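PDB 3LIU: putative cell adhesion protein from Parabacteroides distasonis, which probably serves as a fimbrial subunit of the FimA/Mfa1 family that builds adhesive pili on the bacterial surface. Local coordinates for residues 125-136 with 163-174. Numbering follows the deposited sequence.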
loop_
_atom_site.group_PDB
_atom_site.type_symbol
_atom_site.label_atom_id
_atom_site.label_comp_id
_atom_site.label_asym_id
_atom_site.label_seq_id
_atom_site.Cartn_x
_atom_site.Cartn_y
_atom_site.Cartn_z
ATOM N N LEU A 125 -4.887 5.661 -7.448
ATOM C CA LEU A 125 -4.325 5.308 -6.150
ATOM C C LEU A 125 -3.871 6.579 -5.443
ATOM O O LEU A 125 -3.337 7.495 -6.069
ATOM C CB LEU A 125 -3.138 4.362 -6.330
ATOM C CG LEU A 125 -3.491 3.040 -7.008
ATOM C CD1 LEU A 125 -2.277 2.197 -7.168
ATOM C CD2 LEU A 125 -4.547 2.297 -6.153
ATOM N N THR A 126 -4.092 6.655 -4.142
ATOM C CA THR A 126 -3.694 7.846 -3.426
ATOM C C THR A 126 -2.166 7.941 -3.418
ATOM O O THR A 126 -1.484 6.970 -3.104
ATOM C CB THR A 126 -4.185 7.860 -1.970
ATOM O OG1 THR A 126 -5.566 7.454 -1.905
ATOM C CG2 THR A 126 -4.018 9.297 -1.395
HETATM N N MSE A 127 -1.629 9.107 -3.746
HETATM C CA MSE A 127 -0.169 9.347 -3.704
HETATM C C MSE A 127 0.088 10.695 -3.028
HETATM O O MSE A 127 -0.769 11.574 -3.075
HETATM C CB MSE A 127 0.404 9.450 -5.137
HETATM C CG MSE A 127 0.103 8.303 -6.028
HETATM SE SE MSE A 127 0.090 8.886 -7.870
HETATM C CE MSE A 127 -0.549 7.203 -8.668
ATOM N N SER A 128 1.271 10.881 -2.465
ATOM C CA SER A 128 1.636 12.165 -1.884
ATOM C C SER A 128 3.069 12.549 -2.140
ATOM O O SER A 128 3.906 11.705 -2.331
ATOM C CB SER A 128 1.452 12.163 -0.374
ATOM O OG SER A 128 2.041 11.015 0.204
ATOM N N SER A 129 3.313 13.851 -2.106
ATOM C CA SER A 129 4.645 14.433 -2.093
ATOM C C SER A 129 5.152 14.531 -0.675
ATOM O O SER A 129 4.422 14.281 0.267
ATOM C CB SER A 129 4.580 15.836 -2.687
ATOM O OG SER A 129 4.020 16.784 -1.773
ATOM N N LYS A 130 6.407 14.911 -0.534
ATOM C CA LYS A 130 6.940 15.298 0.776
ATOM C C LYS A 130 6.452 16.677 1.092
ATOM O O LYS A 130 5.839 17.328 0.233
ATOM C CB LYS A 130 8.452 15.294 0.749
ATOM C CG LYS A 130 9.117 16.462 -0.019
ATOM C CD LYS A 130 10.645 16.412 0.171
ATOM C CE LYS A 130 11.434 17.217 -0.871
ATOM N NZ LYS A 130 12.814 17.420 -0.319
ATOM N N VAL A 131 6.758 17.163 2.293
ATOM C CA VAL A 131 6.434 18.531 2.636
ATOM C C VAL A 131 7.503 19.471 2.079
ATOM O O VAL A 131 8.671 19.274 2.360
ATOM C CB VAL A 131 6.294 18.727 4.174
ATOM C CG1 VAL A 131 6.055 20.181 4.518
ATOM C CG2 VAL A 131 5.138 17.874 4.728
ATOM N N LEU A 132 7.087 20.450 1.274
ATOM C CA LEU A 132 7.987 21.416 0.624
ATOM C C LEU A 132 8.052 22.684 1.439
ATOM O O LEU A 132 7.065 23.084 2.058
ATOM C CB LEU A 132 7.483 21.768 -0.799
ATOM C CG LEU A 132 7.137 20.567 -1.694
ATOM C CD1 LEU A 132 6.576 20.971 -3.064
ATOM C CD2 LEU A 132 8.368 19.747 -1.885
ATOM N N ASP A 133 9.213 23.311 1.470
ATOM C CA ASP A 133 9.348 24.626 2.077
ATOM C C ASP A 133 9.676 25.669 1.005
ATOM O O ASP A 133 10.715 25.584 0.388
ATOM C CB ASP A 133 10.445 24.591 3.157
ATOM C CG ASP A 133 10.674 25.957 3.797
ATOM O OD1 ASP A 133 9.688 26.579 4.259
ATOM O OD2 ASP A 133 11.834 26.407 3.835
ATOM N N VAL A 134 8.824 26.658 0.817
ATOM C CA VAL A 134 9.007 27.672 -0.207
ATOM C C VAL A 134 8.673 29.069 0.317
ATOM O O VAL A 134 7.951 29.229 1.312
ATOM C CB VAL A 134 8.117 27.388 -1.443
ATOM C CG1 VAL A 134 8.471 26.033 -2.047
ATOM C CG2 VAL A 134 6.626 27.488 -1.093
ATOM N N THR A 135 9.203 30.084 -0.348
ATOM C CA THR A 135 8.791 31.468 -0.060
ATOM C C THR A 135 8.005 32.013 -1.242
ATOM O O THR A 135 8.530 32.162 -2.347
ATOM C CB THR A 135 9.985 32.351 0.303
ATOM O OG1 THR A 135 10.629 31.761 1.427
ATOM C CG2 THR A 135 9.541 33.818 0.645
ATOM N N LEU A 136 6.724 32.259 -1.000
ATOM C CA LEU A 136 5.823 32.767 -2.032
ATOM C C LEU A 136 5.970 34.282 -2.102
ATOM O O LEU A 136 5.907 34.962 -1.090
ATOM C CB LEU A 136 4.363 32.343 -1.734
ATOM C CG LEU A 136 4.095 30.818 -1.639
ATOM C CD1 LEU A 136 2.747 30.465 -0.964
ATOM C CD2 LEU A 136 4.207 30.136 -3.001
ATOM N N VAL A 163 9.739 28.915 -7.317
ATOM C CA VAL A 163 10.106 29.090 -5.924
ATOM C C VAL A 163 10.577 27.798 -5.265
ATOM O O VAL A 163 11.046 27.819 -4.145
ATOM C CB VAL A 163 8.955 29.729 -5.106
ATOM C CG1 VAL A 163 8.587 31.094 -5.673
ATOM C CG2 VAL A 163 7.735 28.811 -5.014
ATOM N N TYR A 164 10.497 26.685 -5.978
ATOM C CA TYR A 164 10.940 25.379 -5.481
ATOM C C TYR A 164 12.189 24.942 -6.241
ATOM O O TYR A 164 13.211 24.637 -5.625
ATOM C CB TYR A 164 9.822 24.352 -5.649
ATOM C CG TYR A 164 10.206 22.885 -5.554
ATOM C CD1 TYR A 164 10.561 22.308 -4.332
ATOM C CD2 TYR A 164 10.127 22.065 -6.658
ATOM C CE1 TYR A 164 10.894 20.941 -4.226
ATOM C CE2 TYR A 164 10.432 20.682 -6.563
ATOM C CZ TYR A 164 10.809 20.140 -5.342
ATOM O OH TYR A 164 11.133 18.798 -5.240
ATOM N N GLY A 165 12.122 24.886 -7.565
ATOM C CA GLY A 165 13.365 24.798 -8.359
ATOM C C GLY A 165 14.054 23.448 -8.567
ATOM O O GLY A 165 15.201 23.407 -9.031
ATOM N N ALA A 166 13.379 22.335 -8.308
ATOM C CA ALA A 166 14.001 21.032 -8.522
ATOM C C ALA A 166 13.202 20.139 -9.465
ATOM O O ALA A 166 13.114 18.935 -9.275
ATOM C CB ALA A 166 14.256 20.323 -7.166
ATOM N N GLY A 167 12.640 20.716 -10.512
ATOM C CA GLY A 167 11.873 19.939 -11.464
ATOM C C GLY A 167 10.483 19.632 -10.931
ATOM O O GLY A 167 10.130 20.051 -9.849
ATOM N N PRO A 168 9.676 18.910 -11.713
ATOM C CA PRO A 168 8.313 18.601 -11.273
ATOM C C PRO A 168 8.265 17.826 -9.934
ATOM O O PRO A 168 9.175 17.055 -9.623
ATOM C CB PRO A 168 7.718 17.800 -12.444
ATOM C CG PRO A 168 8.827 17.481 -13.357
ATOM C CD PRO A 168 9.965 18.417 -13.074
ATOM N N VAL A 169 7.233 18.078 -9.133
ATOM C CA VAL A 169 7.163 17.487 -7.788
ATOM C C VAL A 169 6.876 15.996 -7.882
ATOM O O VAL A 169 5.880 15.600 -8.486
ATOM C CB VAL A 169 6.105 18.138 -6.910
ATOM C CG1 VAL A 169 6.213 17.604 -5.444
ATOM C CG2 VAL A 169 6.268 19.651 -6.994
ATOM N N PRO A 170 7.783 15.157 -7.336
ATOM C CA PRO A 170 7.517 13.705 -7.339
ATOM C C PRO A 170 6.442 13.335 -6.339
ATOM O O PRO A 170 6.298 13.993 -5.299
ATOM C CB PRO A 170 8.869 13.061 -6.947
ATOM C CG PRO A 170 9.727 14.124 -6.468
ATOM C CD PRO A 170 9.050 15.486 -6.667
ATOM N N LEU A 171 5.651 12.334 -6.696
ATOM C CA LEU A 171 4.619 11.783 -5.820
ATOM C C LEU A 171 4.973 10.343 -5.542
ATOM O O LEU A 171 5.510 9.680 -6.413
ATOM C CB LEU A 171 3.233 11.889 -6.450
ATOM C CG LEU A 171 2.726 13.272 -6.865
ATOM C CD1 LEU A 171 1.306 13.141 -7.477
ATOM C CD2 LEU A 171 2.808 14.298 -5.725
ATOM N N VAL A 172 4.699 9.877 -4.322
ATOM C CA VAL A 172 4.907 8.500 -3.944
ATOM C C VAL A 172 3.603 7.866 -3.518
ATOM O O VAL A 172 2.887 8.421 -2.699
ATOM C CB VAL A 172 5.943 8.363 -2.817
ATOM C CG1 VAL A 172 6.135 6.859 -2.452
ATOM C CG2 VAL A 172 7.244 8.994 -3.243
ATOM N N ARG A 173 3.306 6.694 -4.065
ATOM C CA ARG A 173 2.047 6.010 -3.748
ATOM C C ARG A 173 1.930 5.742 -2.254
ATOM O O ARG A 173 2.920 5.540 -1.580
ATOM C CB ARG A 173 1.914 4.695 -4.498
ATOM C CG ARG A 173 1.805 4.813 -6.008
ATOM C CD ARG A 173 1.669 3.417 -6.635
ATOM N NE ARG A 173 1.735 3.414 -8.104
ATOM C CZ ARG A 173 2.855 3.505 -8.838
ATOM N NH1 ARG A 173 4.023 3.645 -8.273
ATOM N NH2 ARG A 173 2.803 3.468 -10.169
ATOM N N ASP A 174 0.696 5.728 -1.766
ATOM C CA ASP A 174 0.402 5.459 -0.381
ATOM C C ASP A 174 0.073 3.952 -0.176
ATOM O O ASP A 174 -0.169 3.532 0.941
ATOM C CB ASP A 174 -0.777 6.337 0.088
ATOM C CG ASP A 174 -0.383 7.807 0.387
ATOM O OD1 ASP A 174 0.767 8.237 0.163
ATOM O OD2 ASP A 174 -1.267 8.553 0.886
HETATM O O HOH W 1 7.975 15.119 -3.062
HETATM O O HOH W 2 11.337 29.510 -2.127
#
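Leu-132 fills the mouth of the loop in residues 163-174 with its forked end: CD2 lies 3.6 Å from Tyr-164 CE1, the two side chains crossing nearly at right angles, while CD1 meets the methyls of Val-169 tip to tip. Tyr-164 can lean in because its CG is anti to the backbone N (chi1 164°), which swings the ring round until CE1 reaches the Leu-132 methyl. Next along the strand, Val-134 and Val-163 cross, with CB of Val-134 3.9 Å from CG2 of Val-163. On the other side of Leu-132, CB of Ser-129 rests against both Val-169 CG1, 3.7 Å away, and Leu-171 CD2. Ile-144, touched by Val-163, Tyr-164 and Val-169, carries this apolar seam onto strand 141-144.

Beyond it, strands 127-136 and 172-185 of the FimA-family region pair antiparallel. Ser-128 and Val-172 form a hydrogen-bonded pair, the bond from Val-172 N to Ser-128 O being 2.8 Å long and nearly straight (172°). Asp-174 N adds a bond to Thr-126 O. In the non-hydrogen-bonded pair, the selenomethionine Met-127 lies alongside Arg-173, CG to CG 3.9 Å. The Arg-173 guanidinium bonds to Asn-357 and pairs with Asp-40; Asp-174 pairs with Arg-356. Where direct pairing lapses, one water links Lys-130 N to Pro-170 O and another Thr-135 N to Val-163 O. Backbone bonds thus set the register at the 127-128/172-173 end, while apolar packing and water bridges hold the loop.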